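Local coordinates for protein PpBBE-like 1 D396N (Physcomitrella patens subsp. patens, PDB 6EO5) that is a variant of a moss berberine bridge enzyme-like cellobiose oxidase, a flavoprotein that uses FAD to oxidise its sugar substrate, at residues G21-A26 with V57-N62; E84-G89 with N463-I468; L95-E100 with Y205-Q210; V176-T181 with Q459-F464. One frame throughout, in Å; residues are numbered along the deposited sequence.

Interaction 1. Residues G21-A26 with V57-N62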
# COMPACT_ATOMS: atom_id res chain seq x y z
N GLY A 21 24.33 0.80 21.33
CA GLY A 21 24.38 0.61 19.89
C GLY A 21 24.77 1.85 19.12
O GLY A 21 25.32 1.75 18.02
N GLY A 22 24.48 3.03 19.67
CA GLY A 22 24.92 4.28 19.10
C GLY A 22 23.99 4.91 18.09
O GLY A 22 24.32 5.97 17.54
N ALA A 23 22.84 4.31 17.81
CA ALA A 23 21.91 4.94 16.89
C ALA A 23 21.30 6.19 17.52
O ALA A 23 21.24 6.33 18.75
CB ALA A 23 20.81 3.96 16.49
N ARG A 24 20.85 7.11 16.67
CA ARG A 24 20.12 8.27 17.16
C ARG A 24 18.81 7.83 17.82
O ARG A 24 18.18 6.86 17.39
CB ARG A 24 19.84 9.22 16.00
CG ARG A 24 18.92 10.37 16.33
CD ARG A 24 18.92 11.39 15.20
NE ARG A 24 18.50 10.81 13.92
CZ ARG A 24 17.28 10.95 13.40
NH1 ARG A 24 16.36 11.65 14.07
NH2 ARG A 24 16.97 10.40 12.22
N THR A 25 18.41 8.54 18.88
CA THR A 25 17.17 8.23 19.57
C THR A 25 16.42 9.52 19.89
O THR A 25 16.96 10.62 19.79
CB THR A 25 17.39 7.45 20.88
OG1 THR A 25 18.12 8.25 21.81
CG2 THR A 25 18.12 6.13 20.61
N ALA A 26 15.16 9.35 20.27
CA ALA A 26 14.34 10.44 20.79
C ALA A 26 13.42 9.87 21.85
O ALA A 26 12.81 8.82 21.63
CB ALA A 26 13.54 11.13 19.69
N VAL A 57 22.83 -2.47 10.29
CA VAL A 57 22.20 -3.72 10.73
C VAL A 57 22.54 -3.99 12.19
O VAL A 57 21.70 -4.48 12.95
CB VAL A 57 22.64 -4.89 9.84
CG1 VAL A 57 22.14 -6.21 10.40
CG2 VAL A 57 22.16 -4.70 8.42
N ALA A 58 23.76 -3.67 12.60
CA ALA A 58 24.13 -3.82 14.00
C ALA A 58 23.16 -3.09 14.91
O ALA A 58 22.75 -3.61 15.96
CB ALA A 58 25.55 -3.31 14.23
N GLN A 59 22.75 -1.88 14.51
CA GLN A 59 21.90 -1.07 15.37
C GLN A 59 20.47 -1.60 15.39
O GLN A 59 19.78 -1.52 16.43
CB GLN A 59 21.93 0.39 14.91
CG GLN A 59 23.29 1.03 15.08
CD GLN A 59 23.31 2.45 14.61
OE1 GLN A 59 22.40 2.90 13.91
NE2 GLN A 59 24.34 3.19 15.00
N VAL A 60 20.00 -2.14 14.27
CA VAL A 60 18.72 -2.85 14.27
C VAL A 60 18.78 -4.00 15.26
O VAL A 60 17.89 -4.16 16.10
CB VAL A 60 18.37 -3.34 12.85
CG1 VAL A 60 17.09 -4.16 12.89
CG2 VAL A 60 18.20 -2.16 11.92
N GLN A 61 19.85 -4.80 15.20
CA GLN A 61 20.04 -5.88 16.16
C GLN A 61 20.06 -5.36 17.60
O GLN A 61 19.57 -6.04 18.51
CB GLN A 61 21.32 -6.64 15.84
CG GLN A 61 21.17 -7.56 14.66
CD GLN A 61 22.49 -8.00 14.08
OE1 GLN A 61 23.43 -7.20 13.96
NE2 GLN A 61 22.58 -9.28 13.70
N ASN A 62 20.62 -4.17 17.81
CA ASN A 62 20.63 -3.59 19.15
C ASN A 62 19.22 -3.28 19.62
O ASN A 62 18.85 -3.60 20.76
CB ASN A 62 21.48 -2.33 19.18
CG ASN A 62 21.30 -1.56 20.47
OD1 ASN A 62 20.44 -0.69 20.57
ND2 ASN A 62 22.11 -1.89 21.47
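Q59 starts its side chain beside its own backbone N (chi1 -66°) and then runs straight out, which carries its amide from helix 57-70 across to A23 and to the carbonyl of G21. N62, one helical turn further on, swings its CG away from its backbone N instead (chi1 169°), laying the amide carbon 3.8 Å from CA of G21. The two amides thus reach the same bend from neighbouring turns of one helix. The Q59 amide lies alongside A23: its OE1 is 3.2 Å from A23 CB, and CD packs on the same methyl. Its NE2 gives a weak hydrogen bond to O of G21, 3.5 Å long and bent to 138° at the hydrogen. The stronger hold on Q59 is at OE1, which accepts from the backbone N of T55 just before the helix, consistent with the modelled orientation of the amide. N62 contributes packing: its ND2 and the N of G21 are both donors and do not bond. Glycine suits both bend positions. A CB on G21 would run into N62 CG, while G22, leaving helix 14-21 with positive phi, would press one against the carbonyl before it. Geometrically this is a modest surface contact, with 201 Å² buried. It sets the junction between helix 14-21 and edge strand 24-26 against the first turns of helix 57-70, the helix of a beta-alpha-beta crossover joining strands 50-53 and 74-77 in the FAD-binding domain of this VAO-type fold.

Interaction 2. Residues E84-G89 with N463-I468. With FAD (flavin-adenine dinucleotide), chain C.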
# COMPACT_ATOMS: atom_id res chain seq x y z
N GLU A 84 -4.02 2.41 10.25
CA GLU A 84 -4.37 2.21 11.65
C GLU A 84 -3.23 2.62 12.59
O GLU A 84 -3.25 2.24 13.76
CB GLU A 84 -4.76 0.76 11.89
CG GLU A 84 -6.02 0.32 11.17
CD GLU A 84 -7.29 0.79 11.86
OE1 GLU A 84 -7.29 1.89 12.44
OE2 GLU A 84 -8.30 0.05 11.82
N ASP A 85 -2.25 3.36 12.10
CA ASP A 85 -1.13 3.84 12.92
C ASP A 85 -0.34 2.69 13.53
O ASP A 85 0.23 2.83 14.62
CB ASP A 85 -1.61 4.80 14.00
CG ASP A 85 -2.07 6.11 13.42
OD1 ASP A 85 -1.35 6.64 12.56
OD2 ASP A 85 -3.16 6.59 13.77
N TYR A 86 -0.25 1.57 12.82
CA TYR A 86 0.45 0.41 13.35
C TYR A 86 1.96 0.58 13.38
O TYR A 86 2.65 -0.19 14.05
CB TYR A 86 0.09 -0.84 12.53
CG TYR A 86 -1.30 -1.39 12.78
CD1 TYR A 86 -2.00 -1.10 13.95
CD2 TYR A 86 -1.91 -2.20 11.83
CE1 TYR A 86 -3.28 -1.63 14.17
CE2 TYR A 86 -3.18 -2.73 12.03
CZ TYR A 86 -3.86 -2.45 13.20
OH TYR A 86 -5.12 -2.98 13.39
N SER A 87 2.51 1.55 12.65
CA SER A 87 3.95 1.80 12.75
C SER A 87 4.28 2.76 13.88
O SER A 87 5.46 3.08 14.08
CB SER A 87 4.50 2.30 11.41
OG SER A 87 3.82 3.46 10.97
N LEU A 88 3.28 3.25 14.61
CA LEU A 88 3.49 3.77 15.95
C LEU A 88 3.28 2.70 17.00
O LEU A 88 3.46 2.97 18.18
CB LEU A 88 2.56 4.96 16.23
CG LEU A 88 2.92 6.20 15.40
CD1 LEU A 88 1.93 7.31 15.59
CD2 LEU A 88 4.34 6.68 15.67
N GLY A 89 2.93 1.48 16.59
CA GLY A 89 2.74 0.36 17.49
C GLY A 89 1.33 -0.20 17.53
O GLY A 89 1.15 -1.37 17.88
N ASN A 463 4.74 -7.79 17.45
CA ASN A 463 3.28 -7.90 17.37
C ASN A 463 2.65 -6.52 17.26
O ASN A 463 3.25 -5.49 17.60
CB ASN A 463 2.70 -8.65 18.58
CG ASN A 463 3.00 -7.95 19.89
OD1 ASN A 463 2.42 -6.90 20.21
ND2 ASN A 463 3.92 -8.50 20.65
N PHE A 464 1.41 -6.51 16.76
CA PHE A 464 0.52 -5.36 16.76
C PHE A 464 -0.90 -5.90 16.67
O PHE A 464 -1.09 -7.11 16.50
CB PHE A 464 0.86 -4.40 15.60
CG PHE A 464 0.74 -5.02 14.23
CD1 PHE A 464 1.70 -5.90 13.76
CD2 PHE A 464 -0.33 -4.70 13.40
CE1 PHE A 464 1.59 -6.47 12.51
CE2 PHE A 464 -0.44 -5.26 12.14
CZ PHE A 464 0.52 -6.15 11.70
N PRO A 465 -1.94 -5.03 16.82
CA PRO A 465 -3.31 -5.58 16.85
C PRO A 465 -3.66 -6.56 15.74
O PRO A 465 -4.58 -7.36 15.92
CB PRO A 465 -4.19 -4.33 16.77
CG PRO A 465 -3.41 -3.33 17.51
CD PRO A 465 -1.95 -3.60 17.19
N GLN A 466 -2.95 -6.56 14.60
CA GLN A 466 -3.25 -7.52 13.54
C GLN A 466 -1.99 -8.20 13.02
O GLN A 466 -1.84 -8.45 11.82
CB GLN A 466 -4.02 -6.85 12.40
CG GLN A 466 -5.52 -6.81 12.65
CD GLN A 466 -6.24 -5.81 11.77
OE1 GLN A 466 -5.93 -4.62 11.78
NE2 GLN A 466 -7.21 -6.29 10.99
N SER A 467 -1.07 -8.54 13.92
CA SER A 467 0.06 -9.39 13.55
C SER A 467 -0.39 -10.84 13.38
O SER A 467 -1.42 -11.27 13.90
CB SER A 467 1.17 -9.29 14.60
OG SER A 467 0.66 -9.43 15.93
N ILE A 468 0.40 -11.60 12.63
CA ILE A 468 0.06 -13.02 12.48
C ILE A 468 0.11 -13.69 13.86
O ILE A 468 1.08 -13.47 14.62
CB ILE A 468 1.03 -13.71 11.49
CG1 ILE A 468 1.05 -12.96 10.14
CG2 ILE A 468 0.62 -15.14 11.25
CD1 ILE A 468 -0.29 -12.91 9.40
PA FAD C . 4.25 2.15 7.64
O1A FAD C . 3.15 2.73 8.52
O2A FAD C . 5.61 2.67 8.02
O5B FAD C . 4.25 0.53 7.59
C5B FAD C . 3.05 -0.21 7.53
C4B FAD C . 3.22 -1.57 8.20
O4B FAD C . 4.37 -2.22 7.69
C3B FAD C . 3.42 -1.45 9.70
O3B FAD C . 2.87 -2.60 10.31
C2B FAD C . 4.92 -1.48 9.84
O2B FAD C . 5.31 -1.93 11.12
C1B FAD C . 5.32 -2.44 8.72
N9A FAD C . 6.71 -2.15 8.31
C8A FAD C . 7.22 -0.93 7.93
N7A FAD C . 8.53 -1.08 7.64
C5A FAD C . 8.87 -2.37 7.85
C6A FAD C . 10.08 -3.04 7.72
N6A FAD C . 11.16 -2.38 7.33
N1A FAD C . 10.14 -4.39 8.00
C2A FAD C . 9.01 -5.05 8.42
N3A FAD C . 7.81 -4.38 8.55
C4A FAD C . 7.75 -3.05 8.27
N1 FAD C . -1.50 1.42 -1.38
C2 FAD C . -1.38 0.90 -2.67
O2 FAD C . -1.29 -0.33 -2.89
N3 FAD C . -1.36 1.77 -3.74
C4 FAD C . -1.46 3.13 -3.55
O4 FAD C . -1.42 3.88 -4.52
C4X FAD C . -1.58 3.65 -2.27
N5 FAD C . -1.63 5.01 -2.08
C5X FAD C . -1.43 5.54 -0.82
C6 FAD C . -1.34 6.92 -0.67
C7 FAD C . -1.01 7.52 0.56
C7M FAD C . -0.91 9.02 0.69
C8 FAD C . -0.88 6.68 1.69
C8M FAD C . -0.65 7.25 3.07
C9 FAD C . -1.07 5.29 1.53
C9A FAD C . -1.32 4.70 0.28
N10 FAD C . -1.54 3.33 0.10
C10 FAD C . -1.56 2.79 -1.17
C1' FAD C . -1.48 2.37 1.24
C2' FAD C . -0.04 1.90 1.42
O2' FAD C . 0.34 0.92 0.49
C3' FAD C . 0.11 1.34 2.82
O3' FAD C . -0.24 2.38 3.70
C4' FAD C . 1.54 0.84 3.03
O4' FAD C . 1.51 -0.25 3.93
C5' FAD C . 2.42 1.98 3.54
O5' FAD C . 3.73 1.55 3.88
P FAD C . 4.64 2.53 4.80
O1P FAD C . 6.03 1.95 4.92
O2P FAD C . 4.65 3.96 4.33
O3P FAD C . 3.80 2.60 6.17
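The Y86 ring is sandwiched: F464 CD2 lies 3.3 Å above one face, offset toward the rim, CB of E84 sits over the centre of the opposite face, and OE1 of Q466 meets the edge in plane. The F464 ring has S467 N over the centre of one face and the ribose O3B of FAD over the other. The two rings meet obliquely, centroids 4.9 Å apart and planes at 55°. P465 adds its CG, 3.8 Å from CE1 of Y86. The Y86 OH donates to Q466 OE1; the modelled 2.4 Å is too short to be trusted as a length. Q466 turns its amide plane 85° from the ring and sends NE2 to the backbone O of D433, so both amide ends are engaged. Putting a leucine at Y86 would probably leave Q466 OE1 without its phenol donor and open a gap between E84 and F464. Next along the chain, S87 OG donates to phosphate oxygen O1A of FAD at 2.6 Å. The loop 84-89 thus binds the diphosphate with one residue while its neighbour packs on the C-terminal segment, so the two segments line the pocket beside the adenosine ribose and its phosphate in this VAO-type flavoprotein.

Interaction 3. Residues L95-E100 with Y205-Q210. With FAD (flavin-adenine dinucleotide), chain C.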
# COMPACT_ATOMS: atom_id res chain seq x y z
N LEU A 95 8.65 0.54 21.22
CA LEU A 95 9.87 1.09 20.61
C LEU A 95 9.67 1.11 19.10
O LEU A 95 9.54 0.06 18.47
CB LEU A 95 11.10 0.27 20.98
CG LEU A 95 12.40 0.65 20.26
CD1 LEU A 95 12.85 2.06 20.65
CD2 LEU A 95 13.51 -0.37 20.52
N VAL A 96 9.63 2.31 18.53
CA VAL A 96 9.49 2.48 17.08
C VAL A 96 10.88 2.50 16.47
O VAL A 96 11.69 3.38 16.77
CB VAL A 96 8.73 3.77 16.73
CG1 VAL A 96 8.74 3.97 15.21
CG2 VAL A 96 7.29 3.73 17.27
N VAL A 97 11.15 1.54 15.59
CA VAL A 97 12.43 1.43 14.90
C VAL A 97 12.24 2.06 13.52
O VAL A 97 11.92 1.39 12.54
CB VAL A 97 12.90 -0.01 14.82
CG1 VAL A 97 14.28 -0.08 14.15
CG2 VAL A 97 12.90 -0.62 16.20
N ASP A 98 12.46 3.37 13.44
CA ASP A 98 12.32 4.11 12.19
C ASP A 98 13.50 3.80 11.27
O ASP A 98 14.65 4.10 11.61
CB ASP A 98 12.21 5.60 12.48
CG ASP A 98 11.95 6.43 11.24
OD1 ASP A 98 12.64 6.25 10.22
OD2 ASP A 98 11.04 7.28 11.30
N MET A 99 13.22 3.22 10.11
CA MET A 99 14.24 2.72 9.20
C MET A 99 14.70 3.76 8.17
O MET A 99 15.22 3.39 7.11
CB MET A 99 13.73 1.46 8.50
CG MET A 99 13.48 0.32 9.45
SD MET A 99 15.01 -0.28 10.19
CE MET A 99 15.69 -1.22 8.82
N GLU A 100 14.53 5.05 8.48
CA GLU A 100 14.80 6.12 7.53
C GLU A 100 16.24 6.11 7.01
O GLU A 100 16.50 6.61 5.91
CB GLU A 100 14.51 7.44 8.23
CG GLU A 100 14.69 8.69 7.45
CD GLU A 100 14.28 9.88 8.29
OE1 GLU A 100 14.60 9.88 9.51
OE2 GLU A 100 13.61 10.78 7.74
N TYR A 205 7.22 -10.75 11.16
CA TYR A 205 8.32 -11.70 11.05
C TYR A 205 9.69 -11.08 11.27
O TYR A 205 10.70 -11.77 11.09
CB TYR A 205 8.30 -12.40 9.69
CG TYR A 205 7.02 -13.17 9.45
CD1 TYR A 205 5.92 -12.56 8.87
CD2 TYR A 205 6.91 -14.49 9.84
CE1 TYR A 205 4.74 -13.26 8.66
CE2 TYR A 205 5.73 -15.20 9.64
CZ TYR A 205 4.65 -14.58 9.05
OH TYR A 205 3.49 -15.29 8.85
N GLY A 206 9.76 -9.82 11.68
CA GLY A 206 11.04 -9.19 11.88
C GLY A 206 11.13 -7.90 11.11
O GLY A 206 10.15 -7.42 10.52
N ILE A 207 12.33 -7.32 11.10
CA ILE A 207 12.56 -6.00 10.55
C ILE A 207 13.33 -6.17 9.25
O ILE A 207 14.53 -6.45 9.26
CB ILE A 207 13.31 -5.11 11.54
CG1 ILE A 207 12.49 -4.99 12.83
CG2 ILE A 207 13.60 -3.75 10.92
CD1 ILE A 207 13.07 -4.10 13.85
N VAL A 208 12.64 -6.00 8.11
CA VAL A 208 13.30 -6.04 6.81
C VAL A 208 14.24 -4.85 6.70
O VAL A 208 13.85 -3.70 6.97
CB VAL A 208 12.27 -6.05 5.67
CG1 VAL A 208 12.97 -5.89 4.32
CG2 VAL A 208 11.47 -7.34 5.70
N THR A 209 15.49 -5.11 6.32
CA THR A 209 16.47 -4.04 6.15
C THR A 209 16.71 -3.67 4.70
O THR A 209 17.01 -2.50 4.42
CB THR A 209 17.81 -4.43 6.79
OG1 THR A 209 18.22 -5.70 6.28
CG2 THR A 209 17.67 -4.49 8.31
N GLN A 210 16.56 -4.61 3.77
CA GLN A 210 16.65 -4.24 2.36
C GLN A 210 15.84 -5.20 1.50
O GLN A 210 15.56 -6.34 1.88
CB GLN A 210 18.11 -4.19 1.88
CG GLN A 210 18.80 -5.52 1.72
CD GLN A 210 20.07 -5.39 0.90
OE1 GLN A 210 20.72 -4.34 0.91
NE2 GLN A 210 20.42 -6.45 0.17
PA FAD C . 4.25 2.15 7.64
O1A FAD C . 3.15 2.73 8.52
O2A FAD C . 5.61 2.67 8.02
O5B FAD C . 4.25 0.53 7.59
C5B FAD C . 3.05 -0.21 7.53
C4B FAD C . 3.22 -1.57 8.20
O4B FAD C . 4.37 -2.22 7.69
C3B FAD C . 3.42 -1.45 9.70
O3B FAD C . 2.87 -2.60 10.31
C2B FAD C . 4.92 -1.48 9.84
O2B FAD C . 5.31 -1.93 11.12
C1B FAD C . 5.32 -2.44 8.72
N9A FAD C . 6.71 -2.15 8.31
C8A FAD C . 7.22 -0.93 7.93
N7A FAD C . 8.53 -1.08 7.64
C5A FAD C . 8.87 -2.37 7.85
C6A FAD C . 10.08 -3.04 7.72
N6A FAD C . 11.16 -2.38 7.33
N1A FAD C . 10.14 -4.39 8.00
C2A FAD C . 9.01 -5.05 8.42
N3A FAD C . 7.81 -4.38 8.55
C4A FAD C . 7.75 -3.05 8.27
N1 FAD C . -1.50 1.42 -1.38
C2 FAD C . -1.38 0.90 -2.67
O2 FAD C . -1.29 -0.33 -2.89
N3 FAD C . -1.36 1.77 -3.74
C4 FAD C . -1.46 3.13 -3.55
O4 FAD C . -1.42 3.88 -4.52
C4X FAD C . -1.58 3.65 -2.27
N5 FAD C . -1.63 5.01 -2.08
C5X FAD C . -1.43 5.54 -0.82
C6 FAD C . -1.34 6.92 -0.67
C7 FAD C . -1.01 7.52 0.56
C7M FAD C . -0.91 9.02 0.69
C8 FAD C . -0.88 6.68 1.69
C8M FAD C . -0.65 7.25 3.07
C9 FAD C . -1.07 5.29 1.53
C9A FAD C . -1.32 4.70 0.28
N10 FAD C . -1.54 3.33 0.10
C10 FAD C . -1.56 2.79 -1.17
C1' FAD C . -1.48 2.37 1.24
C2' FAD C . -0.04 1.90 1.42
O2' FAD C . 0.34 0.92 0.49
C3' FAD C . 0.11 1.34 2.82
O3' FAD C . -0.24 2.38 3.70
C4' FAD C . 1.54 0.84 3.03
O4' FAD C . 1.51 -0.25 3.93
C5' FAD C . 2.42 1.98 3.54
O5' FAD C . 3.73 1.55 3.88
P FAD C . 4.64 2.53 4.80
O1P FAD C . 6.03 1.95 4.92
O2P FAD C . 4.65 3.96 4.33
O3P FAD C . 3.80 2.60 6.17
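M99 and I207 cross obliquely, with the sulfur of one against a methyl of the other: SD lies 3.8 Å from I207 CG2. The methionine is bent at chi2 and chi3 (-66° and -77°), and this curl brings its terminal methyl back over strand 207-217. There CE lies 3.6 Å from O of V208 and 3.9 Å from CG2 of T209, so one methyl touches backbone and side chain together. I207 reaches the other way with its long branch, whose CD1 comes to V97 CG2 at 4.2 Å. V60 and V64 of helix 57-70 pack on the same isoleucine. T209 presents its methyl to M99 and bonds through OG1 to the backbone O of Q174, where T209 and Q210 together form a classic beta bulge. Between the two segments the contact is van der Waals packing, mostly of apolar side chains; the polar work is done by the backbone of V208. Its N donates to adenine N1A at 3.0 Å, and its O accepts from the adenine amino group N6A along a nearly straight bond (175°). This donor-acceptor pair matches the adenine edge, whereas guanine would offer the reverse pattern, consistent with the backbone of V208 recognising adenine.

Interaction 4. Residues V176-T181 with Q459-F464. With NAG (2-acetamido-2-deoxy-beta-D-glucopyranose), chain D.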
# COMPACT_ATOMS: atom_id res chain seq x y z
N VAL A 176 16.27 -8.64 10.13
CA VAL A 176 16.75 -9.00 11.45
C VAL A 176 15.62 -9.71 12.17
O VAL A 176 14.57 -9.12 12.43
CB VAL A 176 17.20 -7.74 12.23
CG1 VAL A 176 17.59 -8.09 13.66
CG2 VAL A 176 18.35 -7.07 11.50
N ALA A 177 15.82 -10.99 12.49
CA ALA A 177 14.77 -11.81 13.08
C ALA A 177 14.65 -11.57 14.59
O ALA A 177 15.36 -10.75 15.18
CB ALA A 177 15.02 -13.29 12.78
N ALA A 178 13.72 -12.29 15.22
CA ALA A 178 13.42 -12.04 16.63
C ALA A 178 14.59 -12.44 17.52
O ALA A 178 14.85 -11.78 18.54
CB ALA A 178 12.15 -12.78 17.05
N ASN A 179 15.29 -13.52 17.18
CA ASN A 179 16.44 -13.93 17.98
C ASN A 179 17.71 -13.17 17.63
O ASN A 179 18.76 -13.46 18.20
CB ASN A 179 16.65 -15.47 17.87
CG ASN A 179 17.18 -15.93 16.51
OD1 ASN A 179 17.54 -15.12 15.66
ND2 ASN A 179 17.24 -17.26 16.33
N GLY A 180 17.65 -12.20 16.71
CA GLY A 180 18.76 -11.31 16.44
C GLY A 180 19.56 -11.60 15.19
O GLY A 180 20.34 -10.74 14.77
N THR A 181 19.40 -12.77 14.58
CA THR A 181 20.19 -13.15 13.41
C THR A 181 19.73 -12.41 12.15
O THR A 181 18.53 -12.26 11.92
CB THR A 181 20.09 -14.65 13.17
OG1 THR A 181 20.40 -15.36 14.37
CG2 THR A 181 21.02 -15.09 12.07
N GLN A 459 8.29 -16.31 20.71
CA GLN A 459 8.01 -15.43 21.83
C GLN A 459 7.11 -14.25 21.47
O GLN A 459 6.83 -13.43 22.35
CB GLN A 459 9.30 -14.87 22.43
CG GLN A 459 10.40 -15.87 22.68
CD GLN A 459 9.89 -17.14 23.33
OE1 GLN A 459 9.09 -17.09 24.27
NE2 GLN A 459 10.33 -18.28 22.81
N ASN A 460 6.69 -14.12 20.21
CA ASN A 460 5.83 -13.02 19.77
C ASN A 460 6.46 -11.67 20.09
O ASN A 460 5.80 -10.75 20.57
CB ASN A 460 4.44 -13.15 20.39
CG ASN A 460 3.38 -12.36 19.63
OD1 ASN A 460 3.46 -12.20 18.41
ND2 ASN A 460 2.40 -11.86 20.37
N VAL A 461 7.77 -11.56 19.84
CA VAL A 461 8.48 -10.30 20.07
C VAL A 461 7.86 -9.18 19.24
O VAL A 461 7.65 -8.07 19.73
CB VAL A 461 9.97 -10.46 19.72
CG1 VAL A 461 10.69 -9.14 19.91
CG2 VAL A 461 10.60 -11.57 20.54
N PHE A 462 7.59 -9.47 17.97
CA PHE A 462 7.03 -8.51 17.01
C PHE A 462 5.52 -8.73 16.90
O PHE A 462 5.08 -9.72 16.30
CB PHE A 462 7.69 -8.68 15.64
CG PHE A 462 9.18 -8.46 15.62
CD1 PHE A 462 9.71 -7.21 15.89
CD2 PHE A 462 10.04 -9.49 15.26
CE1 PHE A 462 11.08 -7.00 15.84
CE2 PHE A 462 11.42 -9.28 15.22
CZ PHE A 462 11.93 -8.04 15.50
N ASN A 463 4.74 -7.79 17.45
CA ASN A 463 3.28 -7.90 17.37
C ASN A 463 2.65 -6.52 17.26
O ASN A 463 3.25 -5.49 17.60
CB ASN A 463 2.70 -8.65 18.58
CG ASN A 463 3.00 -7.95 19.89
OD1 ASN A 463 2.42 -6.90 20.21
ND2 ASN A 463 3.92 -8.50 20.65
N PHE A 464 1.41 -6.51 16.76
CA PHE A 464 0.52 -5.36 16.76
C PHE A 464 -0.90 -5.90 16.67
O PHE A 464 -1.09 -7.11 16.50
CB PHE A 464 0.86 -4.40 15.60
CG PHE A 464 0.74 -5.02 14.23
CD1 PHE A 464 1.70 -5.90 13.76
CD2 PHE A 464 -0.33 -4.70 13.40
CE1 PHE A 464 1.59 -6.47 12.51
CE2 PHE A 464 -0.44 -5.26 12.14
CZ PHE A 464 0.52 -6.15 11.70
C1 NAG D . 17.72 -17.91 15.13
C2 NAG D . 19.11 -18.51 15.29
C3 NAG D . 19.62 -18.99 13.93
C4 NAG D . 18.65 -20.01 13.35
C5 NAG D . 17.23 -19.43 13.29
C6 NAG D . 16.19 -20.46 12.90
C7 NAG D . 20.42 -17.61 17.17
C8 NAG D . 19.85 -18.75 17.98
N2 NAG D . 20.04 -17.56 15.89
O3 NAG D . 20.91 -19.58 14.07
O4 NAG D . 19.08 -20.41 12.05
O5 NAG D . 16.82 -18.91 14.57
O6 NAG D . 15.46 -20.89 14.04
O7 NAG D . 21.19 -16.79 17.65
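F462 packs on A178 through the far side of its ring. From CB, chi1 of -61° sets CG beside the backbone N and aims the ring at the loop 176-181. CE2 does most of the touching there: F462 CE2 stands 3.7 Å from A178 CA and 4.0 Å from A177 C, which lies at the ring edge near its plane. CZ, the tip, comes 4.2 Å from O of V176. On the other flank CE1 meets I207 CG1, and V64 and I74 also pack on this side chain. Beside it, V461 lays CG2 against A178 CB at 4.0 Å, so the A178 methyl touches both V461 and F462.

The loop itself is a type I beta turn from A177 to G180, closed by G180 N on A177 O. Here N179 is glycosylated, its ND2 bonded to C1 of NAG, in the N-G-T sequence of an N-glycosylation site. Its OD1 takes two bonds from T181, both arriving from one face of the amide: from N at 3.2 Å, which makes an Asx turn, and from OG1 at 3.1 Å, 44° above the carbonyl plane. T181 OG1 in turn accepts from N2 of the sugar at 2.7 Å (158°). A valine in place of T181 would break the sequon, so N179 would probably go without its sugar, and its OD1 would keep only the backbone donor of the two that T181 supplies. Chemically, then, the loop has two sides: an apolar one pressed to F462 and V461, and a polar one that holds the first sugar.

From the N terminus, interaction 1 comes first, closing a short loop that sets the turn between helix 14-21 and strand 24-26 beside helix 57-70. Interaction 2 opens next at 84-89 and closes only at 463-468, spanning most of the chain. Inside it, interaction 3 joins strand 95-98 of the mixed sheet to strand 207-217 of the antiparallel sheet. Interaction 4 opens at 176-181, within that loop, and closes at 459-464, so it crosses interaction 3; it shares N463 and F464 with interaction 2. V60 packs on I207, M99 and V176, bringing interactions 1, 3 and 4 together, while FAD touches both 2 and 3. The C-terminal segment is thereby tied to the FAD-binding domain.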